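Local coordinates for protein Dok-7 (Mus musculus, PDB 3ML4) that acts as a dimeric adaptor that binds phosphoinositides and the receptor kinase MuSK, inducing MuSK autophosphorylation and acetylcholine receptor clustering during neuromuscular synapse formation, at residues B[162-167]-B[195-200]; B[118-123]-B[186-191]; B[83-88]-B[150-155]; B[112-117]-B[209-214]. All coordinates share one frame; numbering follows the deposited sequence.

Interaction 1: residues B[162-167]-B[195-200]; sequences RRYGAV and QMSFLF
Tyr-164 presents one ring face to Phe-200, whose ring comes in by its edge in a T-shaped pair: the centroids lie 5.0 Å apart and the planes meet at 75°. Phe-200 CD2 leads, 3.5 Å from Tyr-164 CG and over the rim of the tyrosine ring. On that same face Phe-200 CB makes a CH-pi contact, 3.7 Å from the ring centroid, so both the methylene and the ring edge of one residue cover the tyrosine. Ser-197 OG lies in the plane of the tyrosine ring, at its edge, 3.9 Å from CD1. The hydroxyl is linked farther along the strand by a water, which accepts the N-H of Ala-166 (N to water O 2.8 Å) and is 3.2 Å from Ser-197 OG.

The tyrosine reaches this place because its CG sits between the backbone N and the carbonyl carbon (chi1 59°), and its OH is hydrogen-bonded to Asp-201 of helix 193-203, the helix that carries Phe-200. A leucine at Tyr-164 would probably leave the edge of Phe-200 without its ring face and Asp-201 without its phenolic partner.

The axes of segments 162-167 and 195-200 come within 7.0 Å, their directions 149° apart. This pairing of edge strand and C-terminal helix is the characteristic peptide groove of a PTB domain: Arg-163 and Tyr-164 pair antiparallel with a strand of the bound MuSK peptide, while Ser-197 packs on one of its polar side chains. Behind the groove, Phe-200 makes a second edge-to-face pair with Phe-171 of strand 170-175 and touches Leu-137 of strand 133-138.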
loop_
_atom_site.group_PDB
_atom_site.type_symbol
_atom_site.label_atom_id
_atom_site.label_comp_id
_atom_site.label_asym_id
_atom_site.label_seq_id
_atom_site.Cartn_x
_atom_site.Cartn_y
_atom_site.Cartn_z
ATOM N N ARG B 162 -2.958 -3.754 23.107
ATOM C CA ARG B 162 -2.741 -4.958 23.922
ATOM C C ARG B 162 -3.919 -5.905 23.795
ATOM O O ARG B 162 -3.754 -7.090 23.519
ATOM C CB ARG B 162 -2.579 -4.623 25.407
ATOM C CG ARG B 162 -1.504 -3.617 25.747
ATOM C CD ARG B 162 -0.974 -3.846 27.160
ATOM N NE ARG B 162 -0.217 -2.696 27.659
ATOM C CZ ARG B 162 0.664 -2.747 28.654
ATOM N NH1 ARG B 162 0.924 -3.899 29.265
ATOM N NH2 ARG B 162 1.296 -1.646 29.031
ATOM N N ARG B 163 -5.108 -5.351 24.006
ATOM C CA ARG B 163 -6.326 -6.122 24.166
ATOM C C ARG B 163 -7.485 -5.366 23.545
ATOM O O ARG B 163 -7.418 -4.149 23.353
ATOM C CB ARG B 163 -6.601 -6.343 25.660
ATOM C CG ARG B 163 -5.961 -7.592 26.252
ATOM C CD ARG B 163 -5.114 -7.289 27.494
ATOM N NE ARG B 163 -5.801 -6.446 28.472
ATOM C CZ ARG B 163 -6.216 -6.854 29.671
ATOM N NH1 ARG B 163 -6.012 -8.107 30.063
ATOM N NH2 ARG B 163 -6.832 -6.000 30.486
ATOM N N TYR B 164 -8.543 -6.102 23.230
ATOM C CA TYR B 164 -9.792 -5.528 22.754
ATOM C C TYR B 164 -10.859 -6.609 22.805
ATOM O O TYR B 164 -10.537 -7.795 22.840
ATOM C CB TYR B 164 -9.652 -4.979 21.324
ATOM C CG TYR B 164 -9.231 -6.021 20.312
ATOM C CD1 TYR B 164 -10.153 -6.923 19.788
ATOM C CD2 TYR B 164 -7.907 -6.105 19.884
ATOM C CE1 TYR B 164 -9.770 -7.885 18.880
ATOM C CE2 TYR B 164 -7.512 -7.066 18.959
ATOM C CZ TYR B 164 -8.447 -7.952 18.465
ATOM O OH TYR B 164 -8.066 -8.904 17.552
ATOM N N GLY B 165 -12.125 -6.203 22.806
ATOM C CA GLY B 165 -13.212 -7.167 22.756
ATOM C C GLY B 165 -14.602 -6.569 22.799
ATOM O O GLY B 165 -14.802 -5.470 23.318
ATOM N N ALA B 166 -15.555 -7.308 22.236
ATOM C CA ALA B 166 -16.968 -6.964 22.299
ATOM C C ALA B 166 -17.499 -7.169 23.707
ATOM O O ALA B 166 -17.083 -8.094 24.406
ATOM C CB ALA B 166 -17.765 -7.813 21.315
ATOM N N VAL B 167 -18.423 -6.300 24.107
ATOM C CA VAL B 167 -19.143 -6.419 25.377
ATOM C C VAL B 167 -20.614 -6.064 25.132
ATOM O O VAL B 167 -20.932 -5.483 24.090
ATOM C CB VAL B 167 -18.538 -5.497 26.483
ATOM C CG1 VAL B 167 -17.200 -6.043 26.994
ATOM C CG2 VAL B 167 -18.382 -4.062 25.987
ATOM N N GLN B 195 -19.113 -7.222 15.488
ATOM C CA GLN B 195 -18.568 -6.871 14.174
ATOM C C GLN B 195 -17.222 -6.169 14.261
ATOM O O GLN B 195 -16.355 -6.391 13.418
ATOM C CB GLN B 195 -19.546 -5.997 13.389
ATOM C CG GLN B 195 -20.535 -6.791 12.570
ATOM C CD GLN B 195 -21.769 -6.001 12.193
ATOM O OE1 GLN B 195 -21.721 -4.779 12.010
ATOM N NE2 GLN B 195 -22.892 -6.700 12.069
HETATM N N MSE B 196 -17.047 -5.329 15.277
HETATM C CA MSE B 196 -15.792 -4.609 15.459
HETATM C C MSE B 196 -14.661 -5.542 15.878
HETATM O O MSE B 196 -13.553 -5.456 15.352
HETATM C CB MSE B 196 -15.952 -3.467 16.466
HETATM C CG MSE B 196 -16.774 -2.306 15.938
HETATM SE SE MSE B 196 -17.279 -1.010 17.315
HETATM C CE MSE B 196 -19.099 -0.743 16.725
ATOM N N SER B 197 -14.967 -6.433 16.818
ATOM C CA SER B 197 -14.001 -7.379 17.370
ATOM C C SER B 197 -13.531 -8.381 16.316
ATOM O O SER B 197 -12.342 -8.717 16.248
ATOM C CB SER B 197 -14.616 -8.113 18.564
ATOM O OG SER B 197 -13.621 -8.726 19.359
ATOM N N PHE B 198 -14.473 -8.853 15.500
ATOM C CA PHE B 198 -14.165 -9.786 14.430
ATOM C C PHE B 198 -13.302 -9.141 13.341
ATOM O O PHE B 198 -12.393 -9.774 12.797
ATOM C CB PHE B 198 -15.448 -10.351 13.829
ATOM C CG PHE B 198 -15.237 -11.076 12.535
ATOM C CD1 PHE B 198 -14.658 -12.345 12.521
ATOM C CD2 PHE B 198 -15.608 -10.487 11.327
ATOM C CE1 PHE B 198 -14.462 -13.017 11.323
ATOM C CE2 PHE B 198 -15.419 -11.152 10.123
ATOM C CZ PHE B 198 -14.844 -12.415 10.118
ATOM N N LEU B 199 -13.601 -7.883 13.029
ATOM C CA LEU B 199 -12.790 -7.107 12.108
ATOM C C LEU B 199 -11.364 -7.000 12.643
ATOM O O LEU B 199 -10.395 -7.226 11.915
ATOM C CB LEU B 199 -13.389 -5.713 11.934
ATOM C CG LEU B 199 -12.997 -4.945 10.678
ATOM C CD1 LEU B 199 -13.966 -5.307 9.575
ATOM C CD2 LEU B 199 -13.026 -3.452 10.941
ATOM N N PHE B 200 -11.260 -6.664 13.927
ATOM C CA PHE B 200 -9.986 -6.585 14.635
ATOM C C PHE B 200 -9.232 -7.918 14.605
ATOM O O PHE B 200 -8.045 -7.955 14.281
ATOM C CB PHE B 200 -10.223 -6.131 16.078
ATOM C CG PHE B 200 -10.244 -4.635 16.268
ATOM C CD1 PHE B 200 -10.875 -3.794 15.349
ATOM C CD2 PHE B 200 -9.657 -4.068 17.393
ATOM C CE1 PHE B 200 -10.901 -2.409 15.538
ATOM C CE2 PHE B 200 -9.672 -2.686 17.593
ATOM C CZ PHE B 200 -10.297 -1.855 16.662
HETATM O O HOH W 1 -14.720 -10.015 22.020
#

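Interaction 2: residues B[118-123]-B[186-191]; sequences FHVTVA and FFLSSA
The peptide groups of Thr-121 and Ser-189 meet edge to edge across two antiparallel strands of the PTB-domain sheet. The N-H of Thr-121 meets Ser-189 O in the carbonyl plane, on a lone pair, with N to O 3.0 Å; in return Ser-189 N gives a nearly straight bond to Thr-121 O, 2.9 Å long, from 16° off that carbonyl's plane. These two bonds make Thr-121 and Ser-189 a hydrogen-bonded pair. A third, from Ala-123 N to Phe-187 O (3.0 Å), carries the pairing one residue past the end of strand 115-122, and between them Val-122 and Leu-188 form a non-hydrogen-bonded pair.

Thr-121 and Ser-189 send their side chains to the exposed face, where their CB atoms touch. The other face is apolar and buried. There Leu-188 forks between two valines, CD1 reaching Val-120 CG2 at 4.1 Å, while CD2 lies alongside Val-122. Leu-144 of strand 141-146 covers both valines, and Met-196 of helix 193-203 packs on Val-120. Where the strand ends, Ser-190 OG bonds to Glu-192 N just before the helix, and Ser-190 CB lies 3.9 Å from Val-120 CG1.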
loop_
_atom_site.group_PDB
_atom_site.type_symbol
_atom_site.label_atom_id
_atom_site.label_comp_id
_atom_site.label_asym_id
_atom_site.label_seq_id
_atom_site.Cartn_x
_atom_site.Cartn_y
_atom_site.Cartn_z
ATOM N N PHE B 118 -17.823 2.826 12.186
ATOM C CA PHE B 118 -18.919 2.469 13.085
ATOM C C PHE B 118 -19.306 3.669 13.933
ATOM O O PHE B 118 -18.453 4.257 14.606
ATOM C CB PHE B 118 -18.506 1.327 14.009
ATOM C CG PHE B 118 -17.974 0.111 13.294
ATOM C CD1 PHE B 118 -18.793 -0.986 13.063
ATOM C CD2 PHE B 118 -16.642 0.055 12.873
ATOM C CE1 PHE B 118 -18.301 -2.122 12.414
ATOM C CE2 PHE B 118 -16.150 -1.065 12.222
ATOM C CZ PHE B 118 -16.982 -2.160 11.996
ATOM N N HIS B 119 -20.588 4.040 13.889
ATOM C CA HIS B 119 -21.125 5.090 14.753
ATOM C C HIS B 119 -21.118 4.620 16.208
ATOM O O HIS B 119 -21.774 3.633 16.556
ATOM C CB HIS B 119 -22.546 5.476 14.336
ATOM C CG HIS B 119 -22.629 6.216 13.033
ATOM N ND1 HIS B 119 -23.479 5.844 12.011
ATOM C CD2 HIS B 119 -21.938 7.288 12.573
ATOM C CE1 HIS B 119 -23.329 6.670 10.990
ATOM N NE2 HIS B 119 -22.398 7.553 11.303
ATOM N N VAL B 120 -20.364 5.325 17.047
ATOM C CA VAL B 120 -20.209 4.974 18.463
ATOM C C VAL B 120 -20.423 6.170 19.406
ATOM O O VAL B 120 -20.462 7.327 18.973
ATOM C CB VAL B 120 -18.808 4.353 18.760
ATOM C CG1 VAL B 120 -18.536 3.130 17.865
ATOM C CG2 VAL B 120 -17.698 5.402 18.617
ATOM N N THR B 121 -20.564 5.870 20.695
ATOM C CA THR B 121 -20.599 6.869 21.749
ATOM C C THR B 121 -19.415 6.619 22.669
ATOM O O THR B 121 -19.307 5.547 23.266
ATOM C CB THR B 121 -21.897 6.770 22.571
ATOM O OG1 THR B 121 -23.021 6.625 21.689
ATOM C CG2 THR B 121 -22.074 8.003 23.453
ATOM N N VAL B 122 -18.531 7.605 22.775
ATOM C CA VAL B 122 -17.333 7.487 23.605
ATOM C C VAL B 122 -17.671 7.763 25.073
ATOM O O VAL B 122 -18.145 8.846 25.417
ATOM C CB VAL B 122 -16.175 8.425 23.116
ATOM C CG1 VAL B 122 -14.919 8.263 23.986
ATOM C CG2 VAL B 122 -15.838 8.164 21.647
ATOM N N ALA B 123 -17.416 6.776 25.930
ATOM C CA ALA B 123 -17.692 6.884 27.369
ATOM C C ALA B 123 -16.798 7.911 28.060
ATOM O O ALA B 123 -15.605 8.002 27.749
ATOM C CB ALA B 123 -17.539 5.523 28.040
ATOM N N PHE B 186 -10.084 2.124 26.811
ATOM C CA PHE B 186 -11.124 2.999 26.257
ATOM C C PHE B 186 -12.420 2.245 25.989
ATOM O O PHE B 186 -12.394 1.075 25.586
ATOM C CB PHE B 186 -10.630 3.676 24.973
ATOM C CG PHE B 186 -9.376 4.483 25.160
ATOM C CD1 PHE B 186 -8.136 3.943 24.847
ATOM C CD2 PHE B 186 -9.433 5.780 25.663
ATOM C CE1 PHE B 186 -6.973 4.684 25.027
ATOM C CE2 PHE B 186 -8.277 6.531 25.835
ATOM C CZ PHE B 186 -7.044 5.978 25.521
ATOM N N PHE B 187 -13.542 2.935 26.199
ATOM C CA PHE B 187 -14.863 2.311 26.215
ATOM C C PHE B 187 -15.813 2.972 25.236
ATOM O O PHE B 187 -16.008 4.185 25.281
ATOM C CB PHE B 187 -15.478 2.414 27.613
ATOM C CG PHE B 187 -14.714 1.693 28.682
ATOM C CD1 PHE B 187 -15.195 0.497 29.202
ATOM C CD2 PHE B 187 -13.527 2.219 29.191
ATOM C CE1 PHE B 187 -14.503 -0.170 30.197
ATOM C CE2 PHE B 187 -12.819 1.559 30.185
ATOM C CZ PHE B 187 -13.308 0.365 30.690
ATOM N N LEU B 188 -16.427 2.172 24.371
ATOM C CA LEU B 188 -17.377 2.685 23.386
ATOM C C LEU B 188 -18.706 1.950 23.462
ATOM O O LEU B 188 -18.738 0.741 23.682
ATOM C CB LEU B 188 -16.810 2.577 21.960
ATOM C CG LEU B 188 -15.362 3.000 21.670
ATOM C CD1 LEU B 188 -15.000 2.733 20.202
ATOM C CD2 LEU B 188 -15.115 4.459 22.024
ATOM N N SER B 189 -19.792 2.702 23.282
ATOM C CA SER B 189 -21.137 2.152 23.159
ATOM C C SER B 189 -21.500 2.023 21.688
ATOM O O SER B 189 -21.360 2.975 20.918
ATOM C CB SER B 189 -22.171 3.045 23.857
ATOM O OG SER B 189 -22.125 2.894 25.265
ATOM N N SER B 190 -21.967 0.836 21.313
ATOM C CA SER B 190 -22.453 0.560 19.968
ATOM C C SER B 190 -23.142 -0.789 19.935
ATOM O O SER B 190 -22.915 -1.627 20.808
ATOM C CB SER B 190 -21.303 0.556 18.965
ATOM O OG SER B 190 -21.784 0.239 17.670
ATOM N N ALA B 191 -23.968 -1.002 18.912
ATOM C CA ALA B 191 -24.624 -2.295 18.714
ATOM C C ALA B 191 -23.825 -3.217 17.766
ATOM O O ALA B 191 -24.325 -4.258 17.327
ATOM C CB ALA B 191 -26.065 -2.093 18.214
#

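Interaction 3: residues B[83-88]-B[150-155]; sequences AIICLS and PTVMGQ
With chi1 at -53°, Ile-85 turns CG1 away from its own carbonyl carbon and sets CG2 anti to the backbone N, dividing its two branches between Pro-150 and Val-152. CG1 lies against the proline ring, 3.9 Å from Pro-150 CB, and CD1 follows it onto the same atom; CG2 meets Val-152 CG2 at 4.0 Å. The isoleucine crosses the proline at about a right angle but meets the valine obliquely.

This is the seam between the two domains of the chain. Residues 83-86 end strand 81-86 of the PH-domain sheet, with Leu-87 just beyond it, and residues 150-155 lie on or next to 151-157, an edge strand of the PTB-domain sheet. The two segments run only 35° apart in direction, yet no hydrogen bond joins them: the domains meet here through side chains rather than as one continuous sheet. Pro-150 also touches Ala-83, whose CB is 4.0 Å from the proline CG, and Met-92 of strand 90-94 packs on both residues. From the PTB side, His-136 of strand 133-138 packs on Ile-85, and Val-143 of strand 141-146 on Val-152.

Val-152 CG2 does more than meet the isoleucine, lying also 3.7 Å from the carbonyl O of Cys-86, where the PH strand ends. Farther along, the contact is more exposed. Leu-87 and Gln-155 cross here at about a right angle, the extended glutamine bringing its amide to a methyl group, with Leu-87 CD2 3.4 Å from Gln-155 NE2.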
loop_
_atom_site.group_PDB
_atom_site.type_symbol
_atom_site.label_atom_id
_atom_site.label_comp_id
_atom_site.label_asym_id
_atom_site.label_seq_id
_atom_site.Cartn_x
_atom_site.Cartn_y
_atom_site.Cartn_z
ATOM N N ALA B 83 -16.865 12.930 3.230
ATOM C CA ALA B 83 -15.681 13.383 3.921
ATOM C C ALA B 83 -14.564 12.374 3.717
ATOM O O ALA B 83 -14.733 11.184 3.993
ATOM C CB ALA B 83 -15.975 13.564 5.397
ATOM N N ILE B 84 -13.440 12.856 3.195
ATOM C CA ILE B 84 -12.182 12.123 3.244
ATOM C C ILE B 84 -11.456 12.646 4.471
ATOM O O ILE B 84 -10.978 13.784 4.493
ATOM C CB ILE B 84 -11.345 12.298 1.948
ATOM C CG1 ILE B 84 -12.000 11.527 0.801
ATOM C CG2 ILE B 84 -9.911 11.798 2.137
ATOM C CD1 ILE B 84 -11.650 12.047 -0.577
ATOM N N ILE B 85 -11.419 11.816 5.506
ATOM C CA ILE B 85 -10.827 12.191 6.784
ATOM C C ILE B 85 -9.338 11.877 6.789
ATOM O O ILE B 85 -8.927 10.762 6.468
ATOM C CB ILE B 85 -11.520 11.480 7.965
ATOM C CG1 ILE B 85 -13.034 11.700 7.902
ATOM C CG2 ILE B 85 -10.949 11.980 9.308
ATOM C CD1 ILE B 85 -13.835 10.641 8.598
ATOM N N CYS B 86 -8.540 12.877 7.144
ATOM C CA CYS B 86 -7.100 12.731 7.196
ATOM C C CYS B 86 -6.585 13.159 8.560
ATOM O O CYS B 86 -7.269 13.887 9.286
ATOM C CB CYS B 86 -6.447 13.571 6.101
ATOM S SG CYS B 86 -7.063 13.207 4.447
ATOM N N LEU B 87 -5.379 12.710 8.908
ATOM C CA LEU B 87 -4.747 13.124 10.162
ATOM C C LEU B 87 -4.657 14.644 10.262
ATOM O O LEU B 87 -4.929 15.215 11.319
ATOM C CB LEU B 87 -3.369 12.478 10.333
ATOM C CG LEU B 87 -3.379 10.958 10.536
ATOM C CD1 LEU B 87 -1.982 10.369 10.350
ATOM C CD2 LEU B 87 -3.964 10.586 11.901
ATOM N N SER B 88 -4.308 15.286 9.147
ATOM C CA SER B 88 -4.215 16.745 9.074
ATOM C C SER B 88 -5.579 17.410 8.911
ATOM O O SER B 88 -6.035 18.128 9.802
ATOM C CB SER B 88 -3.271 17.176 7.943
ATOM O OG SER B 88 -3.531 16.467 6.739
ATOM N N PRO B 150 -15.239 16.490 10.015
ATOM C CA PRO B 150 -14.622 15.566 10.973
ATOM C C PRO B 150 -13.158 15.876 11.275
ATOM O O PRO B 150 -12.375 16.136 10.362
ATOM C CB PRO B 150 -14.748 14.204 10.284
ATOM C CG PRO B 150 -15.878 14.359 9.349
ATOM C CD PRO B 150 -15.815 15.771 8.865
ATOM N N THR B 151 -12.818 15.869 12.561
ATOM C CA THR B 151 -11.433 16.007 13.010
ATOM C C THR B 151 -11.039 14.800 13.853
ATOM O O THR B 151 -11.866 14.240 14.568
ATOM C CB THR B 151 -11.199 17.302 13.827
ATOM O OG1 THR B 151 -12.071 17.319 14.962
ATOM C CG2 THR B 151 -11.453 18.539 12.976
ATOM N N VAL B 152 -9.771 14.412 13.760
ATOM C CA VAL B 152 -9.244 13.241 14.458
ATOM C C VAL B 152 -8.948 13.585 15.914
ATOM O O VAL B 152 -8.156 14.485 16.194
ATOM C CB VAL B 152 -7.973 12.692 13.745
ATOM C CG1 VAL B 152 -7.244 11.647 14.602
ATOM C CG2 VAL B 152 -8.340 12.113 12.389
HETATM N N MSE B 153 -9.587 12.859 16.825
HETATM C CA MSE B 153 -9.458 13.090 18.265
HETATM C C MSE B 153 -8.716 11.975 19.008
HETATM O O MSE B 153 -8.440 12.100 20.201
HETATM C CB MSE B 153 -10.838 13.282 18.894
HETATM C CG MSE B 153 -11.823 12.184 18.547
HETATM SE SE MSE B 153 -13.150 11.884 19.943
HETATM C CE MSE B 153 -14.368 10.779 18.918
ATOM N N GLY B 154 -8.415 10.890 18.305
ATOM C CA GLY B 154 -7.704 9.755 18.886
ATOM C C GLY B 154 -7.202 8.848 17.786
ATOM O O GLY B 154 -7.935 8.568 16.838
ATOM N N GLN B 155 -5.951 8.404 17.905
ATOM C CA GLN B 155 -5.318 7.563 16.884
ATOM C C GLN B 155 -4.383 6.500 17.466
ATOM O O GLN B 155 -3.598 6.777 18.371
ATOM C CB GLN B 155 -4.566 8.419 15.859
ATOM C CG GLN B 155 -3.440 9.270 16.444
ATOM C CD GLN B 155 -2.682 10.054 15.386
ATOM O OE1 GLN B 155 -2.665 11.283 15.405
ATOM N NE2 GLN B 155 -2.057 9.343 14.454
#

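Interaction 4: residues B[112-117]-B[209-214]; sequences LGEVHR and PTKGPF
Glu-114 OE1, lying 3.9 Å from Pro-209 CD, is gripped by two donors. His-116 NE2 gives it a hydrogen bond of 2.8 Å, straight at 171°, with the carboxylate oxygen almost exactly in the imidazole plane; a water donates the second, its O 2.6 Å from OE1. The same water accepts a weak bond from Thr-210 N, bridging the two segments. The other oxygen, OE2, is hydrogen-bonded to Ser-208 OG, so histidine, water and serine together fix the rotation of this buried carboxylate.

Glu-114 already heads toward residues 209-214 from its CB; the bend at chi2 (-67°) swings the carboxylate round to the side of His-116 NE2 and the Pro-209 ring. The C-terminal turn itself holds a classic beta bulge, in which Lys-211 and Gly-212 both face Ser-208, between the short strands 207-208 and 212-213, near the end of the modelled chain. On the other side, Gly-113, with positive phi, ends helix 98-112, the C-terminal helix of the PH domain, just before strand 115-122 opens the PTB sheet. Replacing Glu-114 with a glutamine would probably cost Lys-211 its nearby negative charge and weaken the hold on His-116.

The lysine chain runs antiparallel alongside the glutamate, with NZ of Lys-211 4.1 Å from Glu-114 OE2, beyond a salt bridge but near enough that each charge probably favours the other. Pro-35 of the second Dok-7 subunit packs on both Glu-114 and Phe-214, whose CE1 approaches Glu-114 CG at 4.5 Å.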
loop_
_atom_site.group_PDB
_atom_site.type_symbol
_atom_site.label_atom_id
_atom_site.label_comp_id
_atom_site.label_asym_id
_atom_site.label_seq_id
_atom_site.Cartn_x
_atom_site.Cartn_y
_atom_site.Cartn_z
ATOM N N LEU B 112 -9.143 1.456 -1.212
ATOM C CA LEU B 112 -8.122 1.803 -0.212
ATOM C C LEU B 112 -7.672 0.626 0.665
ATOM O O LEU B 112 -6.685 0.736 1.397
ATOM C CB LEU B 112 -8.553 3.001 0.638
ATOM C CG LEU B 112 -8.639 4.353 -0.086
ATOM C CD1 LEU B 112 -9.201 5.431 0.841
ATOM C CD2 LEU B 112 -7.287 4.786 -0.681
ATOM N N GLY B 113 -8.390 -0.494 0.581
ATOM C CA GLY B 113 -8.010 -1.716 1.293
ATOM C C GLY B 113 -9.068 -2.147 2.284
ATOM O O GLY B 113 -10.129 -2.648 1.897
ATOM N N GLU B 114 -8.780 -1.962 3.568
ATOM C CA GLU B 114 -9.767 -2.232 4.610
ATOM C C GLU B 114 -10.091 -0.948 5.364
ATOM O O GLU B 114 -9.342 -0.521 6.252
ATOM C CB GLU B 114 -9.291 -3.344 5.552
ATOM C CG GLU B 114 -9.156 -4.720 4.889
ATOM C CD GLU B 114 -10.490 -5.324 4.448
ATOM O OE1 GLU B 114 -11.545 -5.019 5.054
ATOM O OE2 GLU B 114 -10.481 -6.117 3.482
ATOM N N VAL B 115 -11.200 -0.327 4.973
ATOM C CA VAL B 115 -11.645 0.938 5.558
ATOM C C VAL B 115 -13.126 0.872 5.927
ATOM O O VAL B 115 -14.008 0.789 5.066
ATOM C CB VAL B 115 -11.251 2.189 4.684
ATOM C CG1 VAL B 115 -11.092 1.826 3.222
ATOM C CG2 VAL B 115 -12.217 3.369 4.872
ATOM N N HIS B 116 -13.357 0.893 7.239
ATOM C CA HIS B 116 -14.654 0.638 7.847
ATOM C C HIS B 116 -14.956 1.736 8.860
ATOM O O HIS B 116 -14.037 2.352 9.407
ATOM C CB HIS B 116 -14.630 -0.707 8.575
ATOM C CG HIS B 116 -14.285 -1.872 7.697
ATOM N ND1 HIS B 116 -15.204 -2.844 7.355
ATOM C CD2 HIS B 116 -13.122 -2.229 7.104
ATOM C CE1 HIS B 116 -14.623 -3.742 6.582
ATOM N NE2 HIS B 116 -13.358 -3.393 6.414
ATOM N N ARG B 117 -16.236 1.978 9.114
ATOM C CA ARG B 117 -16.622 2.976 10.091
ATOM C C ARG B 117 -17.822 2.501 10.897
ATOM O O ARG B 117 -18.722 1.852 10.363
ATOM C CB ARG B 117 -16.905 4.320 9.406
ATOM C CG ARG B 117 -18.349 4.525 8.998
ATOM C CD ARG B 117 -18.548 5.773 8.183
ATOM N NE ARG B 117 -18.783 5.428 6.787
ATOM C CZ ARG B 117 -19.969 5.092 6.295
ATOM N NH1 ARG B 117 -21.038 5.077 7.090
ATOM N NH2 ARG B 117 -20.088 4.775 5.007
ATOM N N PRO B 209 -11.640 -9.784 6.129
ATOM C CA PRO B 209 -12.841 -10.593 6.333
ATOM C C PRO B 209 -13.463 -10.989 5.008
ATOM O O PRO B 209 -14.041 -12.065 4.880
ATOM C CB PRO B 209 -13.775 -9.646 7.099
ATOM C CG PRO B 209 -12.852 -8.716 7.811
ATOM C CD PRO B 209 -11.734 -8.489 6.830
ATOM N N THR B 210 -13.308 -10.116 4.025
ATOM C CA THR B 210 -13.933 -10.286 2.731
ATOM C C THR B 210 -12.987 -10.943 1.715
ATOM O O THR B 210 -13.398 -11.833 0.978
ATOM C CB THR B 210 -14.536 -8.928 2.240
ATOM O OG1 THR B 210 -15.622 -9.169 1.341
ATOM C CG2 THR B 210 -13.502 -8.037 1.585
ATOM N N LYS B 211 -11.717 -10.544 1.711
ATOM C CA LYS B 211 -10.764 -11.004 0.689
ATOM C C LYS B 211 -9.869 -12.178 1.105
ATOM O O LYS B 211 -9.137 -12.723 0.281
ATOM C CB LYS B 211 -9.894 -9.838 0.198
ATOM C CG LYS B 211 -10.657 -8.782 -0.576
ATOM C CD LYS B 211 -9.725 -7.810 -1.267
ATOM C CE LYS B 211 -9.559 -6.537 -0.477
ATOM N NZ LYS B 211 -10.740 -5.638 -0.601
ATOM N N GLY B 212 -9.935 -12.577 2.370
ATOM C CA GLY B 212 -8.982 -13.540 2.907
ATOM C C GLY B 212 -7.623 -12.876 3.049
ATOM O O GLY B 212 -7.540 -11.641 3.072
ATOM N N PRO B 213 -6.548 -13.686 3.132
ATOM C CA PRO B 213 -5.173 -13.195 3.336
ATOM C C PRO B 213 -4.791 -12.058 2.388
ATOM O O PRO B 213 -5.146 -12.097 1.205
ATOM C CB PRO B 213 -4.313 -14.432 3.045
ATOM C CG PRO B 213 -5.192 -15.584 3.389
ATOM C CD PRO B 213 -6.597 -15.158 3.033
ATOM N N PHE B 214 -4.080 -11.058 2.911
ATOM C CA PHE B 214 -3.616 -9.930 2.100
ATOM C C PHE B 214 -2.621 -10.413 1.044
ATOM O O PHE B 214 -2.384 -9.736 0.045
ATOM C CB PHE B 214 -2.965 -8.831 2.960
ATOM C CG PHE B 214 -3.789 -8.382 4.148
ATOM C CD1 PHE B 214 -5.172 -8.240 4.060
ATOM C CD2 PHE B 214 -3.165 -8.061 5.351
ATOM C CE1 PHE B 214 -5.924 -7.822 5.163
ATOM C CE2 PHE B 214 -3.904 -7.634 6.455
ATOM C CZ PHE B 214 -5.286 -7.515 6.362
HETATM O O HOH W 2 -13.406 -6.739 4.544
#

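From the N terminus, residues 83-88 of the PH domain open interaction 3, and 112-117, at the passage into the PTB domain, open interaction 4. Residues 118-123 follow at once and open interaction 2. Interaction 3 closes first, at 150-155, crossing both of the others and tying the PH sheet to an edge of the PTB sheet. Residues 162-167 then open interaction 1, which crosses interaction 2: 186-191 close the one before 195-200 close the other. Met-196 CE packs on Phe-118 and Val-120, joining helix to sheet. Residues 209-214 finally close interaction 4, whose wide loop encloses interactions 1 and 2; Leu-199 meets it at His-116 and Pro-209.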